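Local coordinates for protein transcription factor tau 138 kDa subunit (Saccharomyces cerevisiae, PDB 5AIM) that helps TFIIIC bind the boxB promoter sites of tRNA genes, so that RNA polymerase III can be recruited, here represented by its central extended winged-helix domain, at residues 20-25 and 78-83; 26-31 and 88-93. All blocks are in the same frame, centred on the assembly; numbering follows the deposited sequence.

Interaction 1: 20-25 and 78-83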
# COMPACT_ATOMS: atom_id res chain seq x y z
N LYS A 20 4.04 6.52 -4.32
CA LYS A 20 3.59 7.91 -4.40
C LYS A 20 2.30 8.15 -3.62
O LYS A 20 2.15 9.17 -2.91
CB LYS A 20 3.42 8.35 -5.87
CG LYS A 20 2.83 9.75 -6.07
CD LYS A 20 3.66 10.85 -5.44
CE LYS A 20 4.85 11.22 -6.30
NZ LYS A 20 5.75 12.17 -5.58
N VAL A 21 1.36 7.22 -3.74
CA VAL A 21 0.10 7.33 -3.00
C VAL A 21 0.37 7.27 -1.50
O VAL A 21 -0.18 8.07 -0.74
CB VAL A 21 -0.89 6.24 -3.44
CG1 VAL A 21 -2.07 6.15 -2.50
CG2 VAL A 21 -1.36 6.51 -4.86
N MET A 22 1.23 6.34 -1.07
CA MET A 22 1.55 6.27 0.34
C MET A 22 2.15 7.57 0.85
O MET A 22 1.77 8.03 1.94
CB MET A 22 2.48 5.09 0.63
CG MET A 22 1.77 3.74 0.60
SD MET A 22 0.54 3.54 1.91
CE MET A 22 1.59 3.50 3.36
N ASN A 23 3.05 8.18 0.09
CA ASN A 23 3.53 9.50 0.51
C ASN A 23 2.42 10.53 0.57
O ASN A 23 2.32 11.32 1.52
CB ASN A 23 4.65 10.00 -0.39
CG ASN A 23 6.01 9.52 0.05
OD1 ASN A 23 6.68 10.17 0.85
ND2 ASN A 23 6.41 8.36 -0.45
N THR A 24 1.58 10.54 -0.46
CA THR A 24 0.50 11.52 -0.54
C THR A 24 -0.49 11.45 0.63
O THR A 24 -0.88 12.48 1.18
CB THR A 24 -0.25 11.39 -1.88
OG1 THR A 24 0.67 11.59 -2.96
CG2 THR A 24 -1.36 12.41 -2.00
N ILE A 25 -0.88 10.23 1.02
CA ILE A 25 -1.90 10.07 2.04
C ILE A 25 -1.39 10.08 3.49
O ILE A 25 -2.18 9.88 4.42
CB ILE A 25 -2.75 8.81 1.79
CG1 ILE A 25 -1.91 7.55 1.99
CG2 ILE A 25 -3.38 8.88 0.39
CD1 ILE A 25 -2.60 6.26 1.58
N LYS A 78 -4.99 -5.02 8.35
CA LYS A 78 -3.57 -4.95 8.05
C LYS A 78 -3.18 -3.51 7.75
O LYS A 78 -3.81 -2.86 6.92
CB LYS A 78 -3.20 -5.84 6.86
CG LYS A 78 -1.70 -6.01 6.70
CD LYS A 78 -1.33 -7.02 5.63
N ILE A 79 -2.16 -3.03 8.45
CA ILE A 79 -1.62 -1.69 8.23
C ILE A 79 -0.36 -1.81 7.40
O ILE A 79 0.51 -2.64 7.70
CB ILE A 79 -1.21 -1.00 9.55
CG1 ILE A 79 -2.27 -1.16 10.63
CG2 ILE A 79 -0.95 0.48 9.29
CD1 ILE A 79 -1.79 -0.71 12.00
N ILE A 80 -0.26 -0.97 6.37
CA ILE A 80 1.00 -0.74 5.68
C ILE A 80 1.46 0.68 5.95
O ILE A 80 0.65 1.59 6.19
CB ILE A 80 0.93 -1.02 4.15
CG1 ILE A 80 -0.18 -0.20 3.48
CG2 ILE A 80 0.74 -2.52 3.91
CD1 ILE A 80 -0.05 -0.16 1.96
N PHE A 81 2.78 0.86 5.94
CA PHE A 81 3.33 2.17 6.24
C PHE A 81 4.70 2.37 5.62
O PHE A 81 5.43 1.42 5.37
CB PHE A 81 3.38 2.41 7.76
CG PHE A 81 4.05 1.31 8.54
CD1 PHE A 81 3.34 0.20 8.95
CD2 PHE A 81 5.38 1.41 8.89
CE1 PHE A 81 3.95 -0.80 9.68
CE2 PHE A 81 6.00 0.41 9.62
CZ PHE A 81 5.28 -0.69 10.01
N LEU A 82 5.03 3.63 5.34
CA LEU A 82 6.39 3.98 4.96
C LEU A 82 7.28 3.72 6.17
O LEU A 82 6.97 4.19 7.27
CB LEU A 82 6.47 5.44 4.53
CG LEU A 82 5.68 5.79 3.26
CD1 LEU A 82 5.73 7.28 2.96
CD2 LEU A 82 6.21 5.01 2.06
N PRO A 83 8.36 2.95 6.00
CA PRO A 83 9.13 2.50 7.17
C PRO A 83 9.62 3.60 8.10
O PRO A 83 9.84 3.31 9.28
CB PRO A 83 10.33 1.79 6.53
CG PRO A 83 9.82 1.32 5.22
CD PRO A 83 8.87 2.37 4.75
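Met22, near the C-terminal end of helix 5-24, reaches across to the strand 78-81 and the residue after it, Leu82. Its CB lies 4.0 Å from Leu82 CD2. With CG placed anti to the carbonyl carbon (chi1 -75°), the thioether turns toward the strand. SD then meets the end of Ile80, 3.7 Å from CD1, and the chain bends again so that the methyl settles on strand backbone: CE is 3.5 Å from Ile80 O and 3.6 Å from Phe81 CA. Neighbouring Asn23 lays its amide against a methyl of Leu82, ND2 standing 3.6 Å from CD1, and the two side chains cross at about a right angle. The amide meets this methyl by van der Waals contact; the hydrogen-bond partner of ND2 is Leu19 O, one helical turn back. No hydrogen bond joins the segments, which are held by van der Waals contact, with the methionine methyl against a carbonyl oxygen. Phe35 of helix 33-43 also touches both Met22 and Ile80, and Ala29 borders Met22 from the adjacent strand. Packing of the first helix and its successor against a small antiparallel sheet is typical of the winged-helix fold, here the extended form found in this subunit.

Interaction 2: 26-31 and 88-93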
# COMPACT_ATOMS: atom_id res chain seq x y z
N GLY A 26 -0.10 10.34 3.69
CA GLY A 26 0.43 10.58 5.02
C GLY A 26 1.30 9.46 5.57
O GLY A 26 1.74 9.53 6.72
N GLY A 27 1.53 8.43 4.77
CA GLY A 27 2.52 7.42 5.08
C GLY A 27 2.02 6.20 5.84
O GLY A 27 2.82 5.32 6.16
N VAL A 28 0.72 6.14 6.12
CA VAL A 28 0.11 5.03 6.84
C VAL A 28 -1.25 4.75 6.22
O VAL A 28 -2.01 5.68 5.94
CB VAL A 28 -0.11 5.36 8.34
CG1 VAL A 28 -0.51 4.10 9.09
CG2 VAL A 28 1.14 5.96 8.95
N ALA A 29 -1.55 3.48 5.99
CA ALA A 29 -2.86 3.12 5.45
C ALA A 29 -3.25 1.70 5.81
O ALA A 29 -2.41 0.81 5.85
CB ALA A 29 -2.87 3.28 3.94
N TYR A 30 -4.53 1.51 6.10
CA TYR A 30 -5.09 0.17 6.15
C TYR A 30 -5.20 -0.38 4.73
O TYR A 30 -5.58 0.34 3.80
CB TYR A 30 -6.46 0.18 6.82
CG TYR A 30 -6.44 0.25 8.33
CD1 TYR A 30 -5.62 -0.59 9.08
CD2 TYR A 30 -7.24 1.15 9.01
CE1 TYR A 30 -5.61 -0.52 10.46
CE2 TYR A 30 -7.24 1.22 10.40
CZ TYR A 30 -6.42 0.38 11.12
OH TYR A 30 -6.40 0.43 12.49
N LEU A 31 -4.85 -1.65 4.57
CA LEU A 31 -4.98 -2.32 3.29
C LEU A 31 -6.43 -2.77 3.13
O LEU A 31 -6.86 -3.77 3.69
CB LEU A 31 -4.02 -3.50 3.23
CG LEU A 31 -3.43 -3.90 1.88
CD1 LEU A 31 -2.67 -2.73 1.26
CD2 LEU A 31 -2.52 -5.11 2.07
N ASP A 88 4.43 7.31 16.13
CA ASP A 88 3.43 8.29 16.55
C ASP A 88 2.35 8.44 15.47
O ASP A 88 1.15 8.41 15.77
CB ASP A 88 4.09 9.64 16.83
CG ASP A 88 3.08 10.70 17.24
OD1 ASP A 88 2.71 10.75 18.43
OD2 ASP A 88 2.67 11.50 16.36
N ALA A 89 2.78 8.57 14.22
CA ALA A 89 1.86 8.71 13.10
C ALA A 89 1.01 7.45 12.92
O ALA A 89 -0.19 7.52 12.65
CB ALA A 89 2.63 9.01 11.83
N ILE A 90 1.64 6.29 13.08
CA ILE A 90 0.93 5.03 12.95
C ILE A 90 -0.17 4.95 14.02
O ILE A 90 -1.33 4.65 13.70
CB ILE A 90 1.90 3.82 13.06
CG1 ILE A 90 2.90 3.84 11.89
CG2 ILE A 90 1.13 2.50 13.07
CD1 ILE A 90 4.01 2.82 12.01
N GLN A 91 0.19 5.22 15.27
CA GLN A 91 -0.79 5.15 16.34
C GLN A 91 -1.87 6.21 16.18
O GLN A 91 -3.05 5.94 16.46
CB GLN A 91 -0.11 5.26 17.71
CG GLN A 91 0.76 4.06 18.05
CD GLN A 91 -0.00 2.74 18.02
OE1 GLN A 91 -1.21 2.70 18.25
NE2 GLN A 91 0.71 1.66 17.72
N ARG A 92 -1.50 7.41 15.72
CA ARG A 92 -2.49 8.45 15.46
C ARG A 92 -3.48 7.98 14.40
O ARG A 92 -4.70 8.15 14.55
CB ARG A 92 -1.82 9.76 15.02
CG ARG A 92 -1.52 10.71 16.17
CD ARG A 92 -1.08 12.09 15.69
NE ARG A 92 0.33 12.12 15.30
CZ ARG A 92 0.78 12.07 14.05
NH1 ARG A 92 -0.06 11.97 13.02
NH2 ARG A 92 2.09 12.11 13.83
N TYR A 93 -2.97 7.35 13.35
CA TYR A 93 -3.84 6.80 12.31
C TYR A 93 -4.75 5.70 12.88
O TYR A 93 -5.95 5.69 12.62
CB TYR A 93 -3.00 6.27 11.14
CG TYR A 93 -3.82 5.66 10.02
CD1 TYR A 93 -4.34 6.44 9.00
CD2 TYR A 93 -4.06 4.29 9.99
CE1 TYR A 93 -5.08 5.87 7.97
CE2 TYR A 93 -4.80 3.72 8.96
CZ TYR A 93 -5.30 4.51 7.96
OH TYR A 93 -6.04 3.93 6.95
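Val28, the first residue of strand 28-30, packs its two methyls against different residues of helix 87-96. Ahead of it Gly26 ends the preceding helix in a Schellman motif, and Gly27 also has a positive phi; at both positions a CB would collide with the carbonyl oxygen of the preceding residue, so glycine is needed. Val28 CG2 rests 4.0 Å from Ile90 CG1, the side chains meeting at about a right angle, while CG1 lies 3.7 Å from Tyr93 CD2. Val28 O, further along, lies over one face of the Tyr93 ring, nearer its margin than its centre. In the winged-helix domain this strand is an outer member of a three-stranded antiparallel sheet, and the C-terminal helix 87-96 covers it, running 36° from the strand direction with the axes 8.7 Å apart. Ala29 points its methyl away from the helix, yet its CA comes 3.6 Å from Tyr93 OH. That hydroxyl is the polar end of the contact: it accepts a nearly straight hydrogen bond from Tyr30 N, 3.0 Å long. Placing CG anti to its own backbone N (chi1 179°) puts the Tyr93 ring across Val28 and Ala29, with OH at Tyr30 N. A phenylalanine in its place would probably leave Tyr30 N without this acceptor. The Tyr30 ring takes Tyr93 CE2 over one face, 3.5 Å from Tyr30 CD2, in an oblique pair with planes at 57°; Arg77 adds a cation-pi contact to Tyr30.

In the fold
Both interactions rest on the same small sheet, in which strands 28-30 and 78-81 are neighbours, and their centres lie about 8 Å apart. Ile80 N and Ala29 O, at 2.8 Å, probably form one of the hydrogen bonds between those strands. Interaction 1 joins helix 5-24 to strand 78-81 nearer the centre of the chain. It is partly buried, with Asn23 at an exposed margin, and has no hydrogen bond between its segments, being mostly methionine and aliphatic packing. Interaction 2 lies further from the centre but is a buried contact, where the C-terminal helix adds aromatic packing and a hydroxyl bonded to strand backbone. The segments alternate along the chain, and both contacts meet on adjacent strands of the sheet.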